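Local structure of enoyl-CoA hydratase/isomerase (Mycobacterium abscessus, 3QXZ) at residues 17-22 and 56-61; 52-57 and 100-105; 62-67 and 104-109. The protein probably catalyses the hydration or double-bond isomerisation of enoyl-CoA thioesters. One frame throughout, in Å; residues are numbered along the deposited sequence.

Contact 1. Residues 17-22 and 56-61; sequences VAVLTL and VLTGAP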
ATOM      1  N   VAL A  17     -14.400  -9.661  25.167  1.00 14.32           N
ATOM      2  CA  VAL A  17     -14.562  -9.763  23.716  1.00 13.56           C
ATOM      3  C   VAL A  17     -16.046  -9.765  23.361  1.00 13.86           C
ATOM      4  O   VAL A  17     -16.825 -10.583  23.877  1.00 14.72           O
ATOM      5  CB  VAL A  17     -13.823 -11.001  23.136  1.00 12.59           C
ATOM      6  CG1 VAL A  17     -14.081 -11.144  21.619  1.00 13.59           C
ATOM      7  CG2 VAL A  17     -12.321 -10.933  23.450  1.00 14.58           C
ATOM      8  N   ALA A  18     -16.443  -8.826  22.499  1.00 12.96           N
ATOM      9  CA  ALA A  18     -17.802  -8.765  21.981  1.00 13.54           C
ATOM     10  C   ALA A  18     -17.852  -9.396  20.602  1.00 13.57           C
ATOM     11  O   ALA A  18     -17.050  -9.043  19.730  1.00 13.81           O
ATOM     12  CB  ALA A  18     -18.308  -7.315  21.919  1.00 13.44           C
ATOM     13  N   VAL A  19     -18.774 -10.326  20.397  1.00 13.80           N
ATOM     14  CA  VAL A  19     -18.976 -10.935  19.091  1.00 13.82           C
ATOM     15  C   VAL A  19     -20.313 -10.465  18.544  1.00 13.71           C
ATOM     16  O   VAL A  19     -21.369 -10.658  19.178  1.00 14.82           O
ATOM     17  CB  VAL A  19     -18.926 -12.498  19.146  1.00 13.72           C
ATOM     18  CG1 VAL A  19     -19.117 -13.080  17.749  1.00 15.31           C
ATOM     19  CG2 VAL A  19     -17.604 -12.969  19.733  1.00 15.36           C
ATOM     20  N   LEU A  20     -20.266  -9.819  17.377  1.00 12.79           N
ATOM     21  CA  LEU A  20     -21.433  -9.436  16.605  1.00 13.11           C
ATOM     22  C   LEU A  20     -21.613 -10.395  15.448  1.00 13.41           C
ATOM     23  O   LEU A  20     -20.667 -10.614  14.664  1.00 13.75           O
ATOM     24  CB  LEU A  20     -21.275  -8.019  16.071  1.00 12.66           C
ATOM     25  CG  LEU A  20     -21.225  -6.900  17.109  1.00 12.75           C
ATOM     26  CD1 LEU A  20     -20.889  -5.605  16.433  1.00 13.51           C
ATOM     27  CD2 LEU A  20     -22.581  -6.782  17.839  1.00 13.92           C
ATOM     28  N   THR A  21     -22.821 -10.964  15.324  1.00 13.67           N
ATOM     29  CA  THR A  21     -23.106 -11.915  14.263  1.00 13.84           C
ATOM     30  C   THR A  21     -24.217 -11.409  13.359  1.00 14.48           C
ATOM     31  O   THR A  21     -25.306 -11.059  13.842  1.00 14.91           O
ATOM     32  CB  THR A  21     -23.502 -13.296  14.844  1.00 14.41           C
ATOM     33  OG1 THR A  21     -22.473 -13.748  15.729  1.00 15.08           O
ATOM     34  CG2 THR A  21     -23.673 -14.314  13.718  1.00 15.88           C
ATOM     35  N   LEU A  22     -23.933 -11.375  12.059  1.00 14.01           N
ATOM     36  CA  LEU A  22     -24.917 -11.023  11.037  1.00 14.61           C
ATOM     37  C   LEU A  22     -25.711 -12.294  10.771  1.00 15.53           C
ATOM     38  O   LEU A  22     -25.168 -13.274  10.277  1.00 14.97           O
ATOM     39  CB  LEU A  22     -24.225 -10.526   9.760  1.00 14.20           C
ATOM     40  CG  LEU A  22     -23.200  -9.403   9.940  1.00 14.01           C
ATOM     41  CD1 LEU A  22     -22.482  -9.140   8.621  1.00 14.99           C
ATOM     42  CD2 LEU A  22     -23.833  -8.134  10.460  1.00 15.51           C
ATOM     43  N   VAL A  56     -15.414  -8.598  17.566  1.00 10.44           N
ATOM     44  CA  VAL A  56     -15.304  -9.533  16.434  1.00 10.92           C
ATOM     45  C   VAL A  56     -16.614  -9.517  15.672  1.00 11.39           C
ATOM     46  O   VAL A  56     -17.668  -9.719  16.275  1.00 12.19           O
ATOM     47  CB  VAL A  56     -14.959 -10.966  16.912  1.00 11.02           C
ATOM     48  CG1 VAL A  56     -14.933 -11.961  15.738  1.00 12.17           C
ATOM     49  CG2 VAL A  56     -13.612 -10.969  17.638  1.00 11.11           C
ATOM     50  N   LEU A  57     -16.548  -9.249  14.368  1.00 10.28           N
ATOM     51  CA  LEU A  57     -17.703  -9.279  13.471  1.00 10.77           C
ATOM     52  C   LEU A  57     -17.681 -10.545  12.620  1.00 11.12           C
ATOM     53  O   LEU A  57     -16.663 -10.869  11.987  1.00 10.51           O
ATOM     54  CB  LEU A  57     -17.697  -8.035  12.577  1.00 10.71           C
ATOM     55  CG  LEU A  57     -18.875  -7.908  11.603  1.00 10.33           C
ATOM     56  CD1 LEU A  57     -20.226  -7.791  12.308  1.00 12.32           C
ATOM     57  CD2 LEU A  57     -18.614  -6.687  10.711  1.00 12.05           C
ATOM     58  N   THR A  58     -18.800 -11.275  12.600  1.00 10.91           N
ATOM     59  CA  THR A  58     -18.867 -12.545  11.884  1.00 11.43           C
ATOM     60  C   THR A  58     -20.279 -12.776  11.343  1.00 11.93           C
ATOM     61  O   THR A  58     -21.180 -11.996  11.650  1.00 11.97           O
ATOM     62  CB  THR A  58     -18.363 -13.698  12.785  1.00 11.81           C
ATOM     63  OG1 THR A  58     -17.933 -14.791  11.979  1.00 11.87           O
ATOM     64  CG2 THR A  58     -19.414 -14.139  13.807  1.00 12.94           C
ATOM     65  N   GLY A  59     -20.449 -13.801  10.506  1.00 12.26           N
ATOM     66  CA  GLY A  59     -21.775 -14.141   9.969  1.00 12.94           C
ATOM     67  C   GLY A  59     -22.253 -15.522  10.368  1.00 14.07           C
ATOM     68  O   GLY A  59     -21.461 -16.424  10.631  1.00 14.11           O
ATOM     69  N   ALA A  60     -23.573 -15.694  10.390  1.00 15.15           N
ATOM     70  CA  ALA A  60     -24.145 -17.028  10.606  1.00 16.76           C
ATOM     71  C   ALA A  60     -23.732 -17.922   9.435  1.00 17.29           C
ATOM     72  O   ALA A  60     -23.971 -17.570   8.288  1.00 17.48           O
ATOM     73  CB  ALA A  60     -25.663 -16.943  10.697  1.00 17.90           C
ATOM     74  N   PRO A  61     -23.111 -19.088   9.716  1.00 18.36           N
ATOM     75  CA  PRO A  61     -22.672 -19.948   8.615  1.00 19.37           C
ATOM     76  C   PRO A  61     -23.826 -20.309   7.669  1.00 20.06           C
ATOM     77  O   PRO A  61     -24.966 -20.443   8.125  1.00 21.08           O
ATOM     78  CB  PRO A  61     -22.130 -21.190   9.341  1.00 20.00           C
ATOM     79  CG  PRO A  61     -21.626 -20.659  10.621  1.00 20.94           C
ATOM     80  CD  PRO A  61     -22.623 -19.578  11.020  1.00 19.32           C
TER

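Contact 2. Residues 52-57 and 100-105; sequences VRVIVL and PVIAAV. With K (potassium ion), chain D; EDO (1,2-ethanediol), chain H.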
ATOM      1  N   VAL A  52     -15.326  -3.801  27.104  1.00 15.42           N
ATOM      2  CA  VAL A  52     -15.133  -4.420  25.787  1.00 13.86           C
ATOM      3  C   VAL A  52     -13.772  -4.002  25.220  1.00 12.32           C
ATOM      4  O   VAL A  52     -13.545  -2.822  24.890  1.00 13.48           O
ATOM      5  CB  VAL A  52     -16.268  -4.090  24.808  1.00 14.15           C
ATOM      6  CG1 VAL A  52     -15.955  -4.647  23.401  1.00 12.96           C
ATOM      7  CG2 VAL A  52     -17.618  -4.662  25.299  1.00 14.40           C
ATOM      8  N   ARG A  53     -12.874  -4.971  25.138  1.00 11.17           N
ATOM      9  CA  ARG A  53     -11.509  -4.764  24.651  1.00 10.39           C
ATOM     10  C   ARG A  53     -11.368  -4.937  23.141  1.00 10.10           C
ATOM     11  O   ARG A  53     -10.511  -4.281  22.519  1.00 10.33           O
ATOM     12  CB  ARG A  53     -10.532  -5.708  25.364  1.00 10.76           C
ATOM     13  CG  ARG A  53     -10.359  -5.434  26.886  1.00 11.84           C
ATOM     14  CD  ARG A  53      -9.779  -4.049  27.213  1.00 12.55           C
ATOM     15  NE  ARG A  53      -8.718  -3.749  26.267  1.00 12.12           N
ATOM     16  CZ  ARG A  53      -7.505  -4.278  26.270  1.00 11.91           C
ATOM     17  NH1 ARG A  53      -7.055  -5.045  27.276  1.00 13.08           N
ATOM     18  NH2 ARG A  53      -6.699  -3.985  25.259  1.00 12.26           N
ATOM     19  N   VAL A  54     -12.188  -5.811  22.563  1.00 10.50           N
ATOM     20  CA  VAL A  54     -12.115  -6.138  21.129  1.00 10.57           C
ATOM     21  C   VAL A  54     -13.512  -6.506  20.671  1.00 10.37           C
ATOM     22  O   VAL A  54     -14.275  -7.139  21.427  1.00 11.01           O
ATOM     23  CB  VAL A  54     -11.178  -7.361  20.843  1.00 10.38           C
ATOM     24  CG1 VAL A  54     -11.055  -7.635  19.347  1.00 11.40           C
ATOM     25  CG2 VAL A  54      -9.816  -7.185  21.446  1.00 12.44           C
ATOM     26  N   ILE A  55     -13.823  -6.132  19.429  1.00  9.74           N
ATOM     27  CA  ILE A  55     -15.059  -6.519  18.768  1.00  9.45           C
ATOM     28  C   ILE A  55     -14.729  -7.461  17.618  1.00  9.34           C
ATOM     29  O   ILE A  55     -13.858  -7.156  16.791  1.00  9.76           O
ATOM     30  CB  ILE A  55     -15.803  -5.284  18.227  1.00  9.89           C
ATOM     31  CG1 ILE A  55     -16.161  -4.324  19.364  1.00 10.73           C
ATOM     32  CG2 ILE A  55     -17.044  -5.700  17.421  1.00 11.74           C
ATOM     33  CD1 ILE A  55     -16.400  -2.867  18.925  1.00 13.48           C
ATOM     34  N   VAL A  56     -15.414  -8.598  17.566  1.00 10.44           N
ATOM     35  CA  VAL A  56     -15.304  -9.533  16.434  1.00 10.92           C
ATOM     36  C   VAL A  56     -16.614  -9.517  15.672  1.00 11.39           C
ATOM     37  O   VAL A  56     -17.668  -9.719  16.275  1.00 12.19           O
ATOM     38  CB  VAL A  56     -14.959 -10.966  16.912  1.00 11.02           C
ATOM     39  CG1 VAL A  56     -14.933 -11.961  15.738  1.00 12.17           C
ATOM     40  CG2 VAL A  56     -13.612 -10.969  17.638  1.00 11.11           C
ATOM     41  N   LEU A  57     -16.548  -9.249  14.368  1.00 10.28           N
ATOM     42  CA  LEU A  57     -17.703  -9.279  13.471  1.00 10.77           C
ATOM     43  C   LEU A  57     -17.681 -10.545  12.620  1.00 11.12           C
ATOM     44  O   LEU A  57     -16.663 -10.869  11.987  1.00 10.51           O
ATOM     45  CB  LEU A  57     -17.697  -8.035  12.577  1.00 10.71           C
ATOM     46  CG  LEU A  57     -18.875  -7.908  11.603  1.00 10.33           C
ATOM     47  CD1 LEU A  57     -20.226  -7.791  12.308  1.00 12.32           C
ATOM     48  CD2 LEU A  57     -18.614  -6.687  10.711  1.00 12.05           C
ATOM     49  N   PRO A 100     -10.313  -2.155  18.917  1.00  8.06           N
ATOM     50  CA  PRO A 100      -9.967  -2.989  17.764  1.00  8.38           C
ATOM     51  C   PRO A 100     -11.146  -3.828  17.285  1.00  8.18           C
ATOM     52  O   PRO A 100     -11.952  -4.320  18.107  1.00  8.83           O
ATOM     53  CB  PRO A 100      -8.858  -3.895  18.312  1.00  8.73           C
ATOM     54  CG  PRO A 100      -8.182  -3.046  19.356  1.00  9.40           C
ATOM     55  CD  PRO A 100      -9.347  -2.335  20.022  1.00  8.36           C
ATOM     56  N   VAL A 101     -11.237  -3.972  15.959  1.00  7.48           N
ATOM     57  CA  VAL A 101     -12.306  -4.740  15.324  1.00  8.13           C
ATOM     58  C   VAL A 101     -11.669  -5.761  14.394  1.00  7.80           C
ATOM     59  O   VAL A 101     -10.886  -5.390  13.502  1.00  8.12           O
ATOM     60  CB  VAL A 101     -13.261  -3.813  14.529  1.00  7.59           C
ATOM     61  CG1 VAL A 101     -14.288  -4.643  13.759  1.00  9.13           C
ATOM     62  CG2 VAL A 101     -13.995  -2.855  15.487  1.00  9.80           C
ATOM     63  N   ILE A 102     -12.000  -7.034  14.599  1.00  7.95           N
ATOM     64  CA  ILE A 102     -11.561  -8.120  13.744  1.00  8.74           C
ATOM     65  C   ILE A 102     -12.769  -8.693  13.010  1.00  8.83           C
ATOM     66  O   ILE A 102     -13.777  -9.027  13.642  1.00 10.17           O
ATOM     67  CB  ILE A 102     -10.926  -9.252  14.585  1.00  9.48           C
ATOM     68  CG1 ILE A 102      -9.724  -8.740  15.394  1.00  9.82           C
ATOM     69  CG2 ILE A 102     -10.526 -10.450  13.681  1.00 10.54           C
ATOM     70  CD1 ILE A 102      -9.213  -9.746  16.467  1.00 10.35           C
ATOM     71  N   ALA A 103     -12.690  -8.776  11.682  1.00  9.00           N
ATOM     72  CA  ALA A 103     -13.736  -9.409  10.877  1.00  8.87           C
ATOM     73  C   ALA A 103     -13.362 -10.857  10.634  1.00  8.82           C
ATOM     74  O   ALA A 103     -12.343 -11.165   9.960  1.00  9.47           O
ATOM     75  CB  ALA A 103     -13.950  -8.647   9.573  1.00  8.92           C
ATOM     76  N   ALA A 104     -14.154 -11.740  11.236  1.00  9.41           N
ATOM     77  CA  ALA A 104     -14.034 -13.181  11.033  1.00  9.89           C
ATOM     78  C   ALA A 104     -14.947 -13.528   9.864  1.00  9.81           C
ATOM     79  O   ALA A 104     -16.145 -13.802  10.035  1.00 10.46           O
ATOM     80  CB  ALA A 104     -14.432 -13.934  12.322  1.00 11.58           C
ATOM     81  N   VAL A 105     -14.375 -13.411   8.664  1.00  9.92           N
ATOM     82  CA  VAL A 105     -15.125 -13.558   7.416  1.00 10.30           C
ATOM     83  C   VAL A 105     -15.204 -15.052   7.100  1.00 10.95           C
ATOM     84  O   VAL A 105     -14.366 -15.625   6.402  1.00 10.16           O
ATOM     85  CB  VAL A 105     -14.510 -12.718   6.277  1.00  9.24           C
ATOM     86  CG1 VAL A 105     -15.366 -12.794   5.048  1.00  9.85           C
ATOM     87  CG2 VAL A 105     -14.371 -11.242   6.714  1.00 10.10           C
TER
HETATM   88  K     K D 262     -14.666  -0.474  24.366  1.00 12.72           K
HETATM   89  C1  EDO H 266      -9.807   0.251  23.671  1.00 23.33           C
HETATM   90  O1  EDO H 266      -8.570  -0.329  23.252  1.00 23.42           O
HETATM   91  C2  EDO H 266     -10.666  -0.897  24.173  1.00 19.42           C
HETATM   92  O2  EDO H 266     -10.155  -1.416  25.425  1.00 17.59           O
HETATM   93  O   HOH W   1     -12.938   1.061  25.808  1.00 22.97           O

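Contact 3. Residues 62-67 and 104-109; sequences PAFCSG and AVNGHA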
ATOM      1  N   PRO A  62     -23.539 -20.512   6.373  1.00 20.10           N
ATOM      2  CA  PRO A  62     -22.210 -20.634   5.768  1.00 19.90           C
ATOM      3  C   PRO A  62     -21.607 -19.331   5.228  1.00 19.18           C
ATOM      4  O   PRO A  62     -20.549 -19.371   4.604  1.00 20.29           O
ATOM      5  CB  PRO A  62     -22.472 -21.599   4.608  1.00 20.81           C
ATOM      6  CG  PRO A  62     -23.852 -21.228   4.155  1.00 20.64           C
ATOM      7  CD  PRO A  62     -24.607 -20.781   5.386  1.00 21.11           C
ATOM      8  N   ALA A  63     -22.265 -18.197   5.439  1.00 17.93           N
ATOM      9  CA  ALA A  63     -21.812 -16.964   4.801  1.00 15.86           C
ATOM     10  C   ALA A  63     -21.370 -15.910   5.814  1.00 15.09           C
ATOM     11  O   ALA A  63     -21.716 -15.982   7.001  1.00 14.34           O
ATOM     12  CB  ALA A  63     -22.918 -16.420   3.921  1.00 16.61           C
ATOM     13  N   PHE A  64     -20.621 -14.908   5.346  1.00 13.46           N
ATOM     14  CA  PHE A  64     -20.413 -13.719   6.152  1.00 12.94           C
ATOM     15  C   PHE A  64     -21.571 -12.756   5.882  1.00 11.91           C
ATOM     16  O   PHE A  64     -22.413 -12.524   6.755  1.00 12.19           O
ATOM     17  CB  PHE A  64     -19.035 -13.096   5.861  1.00 12.36           C
ATOM     18  CG  PHE A  64     -18.780 -11.805   6.609  1.00 10.74           C
ATOM     19  CD1 PHE A  64     -18.396 -11.818   7.961  1.00 10.93           C
ATOM     20  CD2 PHE A  64     -18.906 -10.570   5.963  1.00 10.85           C
ATOM     21  CE1 PHE A  64     -18.154 -10.631   8.652  1.00 10.80           C
ATOM     22  CE2 PHE A  64     -18.680  -9.373   6.640  1.00 10.68           C
ATOM     23  CZ  PHE A  64     -18.285  -9.400   7.996  1.00 10.21           C
ATOM     24  N   CYS A  65     -21.653 -12.216   4.658  1.00 11.58           N
ATOM     25  CA  CYS A  65     -22.732 -11.303   4.271  1.00 11.92           C
ATOM     26  C   CYS A  65     -22.794 -11.246   2.756  1.00 12.36           C
ATOM     27  O   CYS A  65     -21.834 -10.858   2.099  1.00 11.72           O
ATOM     28  CB  CYS A  65     -22.505  -9.898   4.855  1.00 11.25           C
ATOM     29  SG  CYS A  65     -23.693  -8.670   4.277  1.00 11.99           S
ATOM     30  N   SER A  66     -23.932 -11.666   2.203  1.00 12.10           N
ATOM     31  CA  SER A  66     -24.120 -11.735   0.755  1.00 12.84           C
ATOM     32  C   SER A  66     -24.373 -10.368   0.109  1.00 12.84           C
ATOM     33  O   SER A  66     -24.533 -10.290  -1.104  1.00 13.82           O
ATOM     34  CB  SER A  66     -25.268 -12.687   0.413  1.00 13.53           C
ATOM     35  OG  SER A  66     -26.472 -12.213   1.010  1.00 15.68           O
ATOM     36  N   GLY A  67     -24.405  -9.309   0.905  1.00 12.42           N
ATOM     37  CA  GLY A  67     -24.593  -7.953   0.395  1.00 12.84           C
ATOM     38  C   GLY A  67     -26.038  -7.593   0.103  1.00 13.79           C
ATOM     39  O   GLY A  67     -26.954  -8.223   0.641  1.00 14.45           O
ATOM     40  N   ALA A 104     -14.154 -11.740  11.236  1.00  9.41           N
ATOM     41  CA  ALA A 104     -14.034 -13.181  11.033  1.00  9.89           C
ATOM     42  C   ALA A 104     -14.947 -13.528   9.864  1.00  9.81           C
ATOM     43  O   ALA A 104     -16.145 -13.802  10.035  1.00 10.46           O
ATOM     44  CB  ALA A 104     -14.432 -13.934  12.322  1.00 11.58           C
ATOM     45  N   VAL A 105     -14.375 -13.411   8.664  1.00  9.92           N
ATOM     46  CA  VAL A 105     -15.125 -13.558   7.416  1.00 10.30           C
ATOM     47  C   VAL A 105     -15.204 -15.052   7.100  1.00 10.95           C
ATOM     48  O   VAL A 105     -14.366 -15.625   6.402  1.00 10.16           O
ATOM     49  CB  VAL A 105     -14.510 -12.718   6.277  1.00  9.24           C
ATOM     50  CG1 VAL A 105     -15.366 -12.794   5.048  1.00  9.85           C
ATOM     51  CG2 VAL A 105     -14.371 -11.242   6.714  1.00 10.10           C
ATOM     52  N   ASN A 106     -16.216 -15.676   7.695  1.00 10.97           N
ATOM     53  CA  ASN A 106     -16.359 -17.134   7.728  1.00 11.76           C
ATOM     54  C   ASN A 106     -16.891 -17.752   6.445  1.00 12.76           C
ATOM     55  O   ASN A 106     -17.021 -18.968   6.351  1.00 13.01           O
ATOM     56  CB  ASN A 106     -17.283 -17.525   8.884  1.00 12.28           C
ATOM     57  CG  ASN A 106     -18.610 -16.835   8.792  1.00 12.98           C
ATOM     58  OD1 ASN A 106     -18.690 -15.620   8.963  1.00 12.82           O
ATOM     59  ND2 ASN A 106     -19.681 -17.592   8.450  1.00 13.34           N
ATOM     60  N   GLY A 107     -17.235 -16.917   5.470  1.00 12.02           N
ATOM     61  CA  GLY A 107     -17.763 -17.388   4.196  1.00 12.31           C
ATOM     62  C   GLY A 107     -18.064 -16.204   3.303  1.00 12.19           C
ATOM     63  O   GLY A 107     -17.511 -15.114   3.509  1.00 11.85           O
ATOM     64  N   HIS A 108     -18.944 -16.394   2.325  1.00 11.48           N
ATOM     65  CA  HIS A 108     -19.167 -15.400   1.261  1.00 11.47           C
ATOM     66  C   HIS A 108     -19.326 -14.000   1.786  1.00 11.16           C
ATOM     67  O   HIS A 108     -20.082 -13.762   2.732  1.00 11.69           O
ATOM     68  CB  HIS A 108     -20.421 -15.744   0.455  1.00 12.62           C
ATOM     69  CG  HIS A 108     -20.479 -17.172   0.019  1.00 14.85           C
ATOM     70  ND1 HIS A 108     -19.414 -17.810  -0.572  1.00 15.08           N
ATOM     71  CD2 HIS A 108     -21.476 -18.088   0.097  1.00 19.60           C
ATOM     72  CE1 HIS A 108     -19.757 -19.054  -0.868  1.00 16.72           C
ATOM     73  NE2 HIS A 108     -21.002 -19.246  -0.466  1.00 19.04           N
ATOM     74  N   ALA A 109     -18.606 -13.079   1.151  1.00 10.71           N
ATOM     75  CA  ALA A 109     -18.731 -11.649   1.463  1.00 10.36           C
ATOM     76  C   ALA A 109     -18.752 -10.904   0.135  1.00 10.57           C
ATOM     77  O   ALA A 109     -17.736 -10.825  -0.557  1.00 10.32           O
ATOM     78  CB  ALA A 109     -17.593 -11.174   2.362  1.00 10.84           C
TER
HETATM   79  O   HOH W   2     -19.160 -19.536   2.234  1.00 16.21           O

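Contact 1. Residues 17-22 and 56-61
The flat groups that meet here are the peptide units of two parallel strands, joined edge-on in a ladder of five N-H...O bonds that runs from Val56 N and Ala18 O, 2.7 Å apart, to Ala60 N and Leu22 O, 2.9 Å apart. On one side of the sheet Val17, Val19 and Val56 form a branched, apolar row beneath helix 186-203, with Val17 CG1 and Val56 CG2 4.0 Å apart. Further along that row Thr21 and Thr58 lie side by side and point the same way. With OG1 anti to the backbone nitrogen (chi1 -157°) and bonded to Ala104 O of the next strand, Thr58 has its methyl CG2 between the backbone nitrogen and the carbonyl carbon, 3.6 Å from Thr21 OG1. On the other side, Leu57 CD1 rests on Leu20 CB at 3.9 Å and on Leu22 CD2 at 4.1 Å, and helix 33-48 covers Leu20 and Leu57 through Leu39, Leu46 and Tyr43. Two neighbouring parallel strands joined through a helix packed on one face of their sheet make a beta-alpha-beta crossover, here part of the crotonase fold.

Contact 2. Residues 52-57 and 100-105
Strands 54-57 and 101-105 run parallel, 22° apart, and are joined by four N-H...O bonds that begin with Ile55 N to Pro100 O at 2.9 Å and end with Ala104 N to Leu57 O at 2.8 Å. Towards helix 186-203, Val54 CG1 meets the terminal CD1 of Ile102 at 4.0 Å, the two side chains crossing at a slant. Ile102 CG1 is anti to its carbonyl carbon (chi1 -59°), and the extended chain carries CD1 back along the strand to Val54. Two residues on, on the same face, Val56 CG1 touches Ala104 CB at 4.0 Å. On the other face the beta-branched pair Ile55 and Val101 meet through CB and CG2, 4.1 Å apart, under Tyr43 of helix 33-48. These are central strands of the parallel part of the crotonase-fold sheet, flanked by 17-23 and 122-126. At the start of the strands, Arg53 O lies 3.4 Å from Pro100 CD. Just before it, Val52 O binds a potassium ion at 2.6 Å, together with a water, the carbonyl oxygens of Leu46, Asp47 and Asp49, and Thr99 OG1. The Arg53 chain is bent at chi2 and chi3; its NE donates to O2 of an ethanediol, probably from the crystallisation liquor, while NH2 bonds to Val204 O.

Contact 3. Residues 62-67 and 104-109
Val105 CG2 stands over the face of the Phe64 ring, 4.2 Å from its centroid and 10° off the ring normal, a CH-pi contact. The second methyl of Val105, CG1, lies against the root of the same side chain, 3.8 Å from Phe64 CB. Ala109 CB reaches Phe64 CD2 at 3.9 Å, so the ring is touched both by Val105, the centre of an inverse gamma turn, and by Ala109, which comes in obliquely. Asn106 OD1 lies at the edge of the ring, near its plane, but its polar bond goes elsewhere, to Gly59 N and, weakly, to Thr58 OG1. The other end of the amide, ND2, donates to Ala63 O at 3.0 Å from above the carbonyl plane, 72° out of it, well off the lone pairs. One Asn106 side chain thereby ties the end of strand 54-59 to the chain that follows it. Residues 62-67 turn a corner at Phe64 and lead, in crotonase-fold enzymes, towards a backbone N-H of the oxyanion hole, a role that is probably kept here. At this corner His108 O accepts two consecutive N-H groups, from Phe64 N and from Cys65 N, both at 2.9 Å; the second lies in the carbonyl plane, the first is tilted from it. Gly107 passes close to Pro62, with its CA 3.4 Å from Pro62 O in a C-H...O contact. A water donates to Pro62 O at 2.8 Å, accepts from His108 N and sits over one face of the His108 imidazole, whose ND1 is bonded to Arg130 N.

In the fold
Contacts 1 and 2 are adjacent strand pairs of one sheet: they share Val56 and Leu57 on strand 54-59, and their centres lie about 8 Å apart. Contact 3 continues from the C-terminal ends of strands 54-59 and 101-105, its centre about 10 Å from that of contact 1 and about 15 Å from that of contact 2. Phe64 of contact 3 packs on the strand shared by contacts 1 and 2, its CE1 3.7 Å from Leu57 O. The potassium site belongs to the opposite, N-terminal end of the strands in contact 2, whereas contact 3 lies at the end from which, as in other crotonases, the chain probably enters the acyl-CoA site; no substrate is bound here.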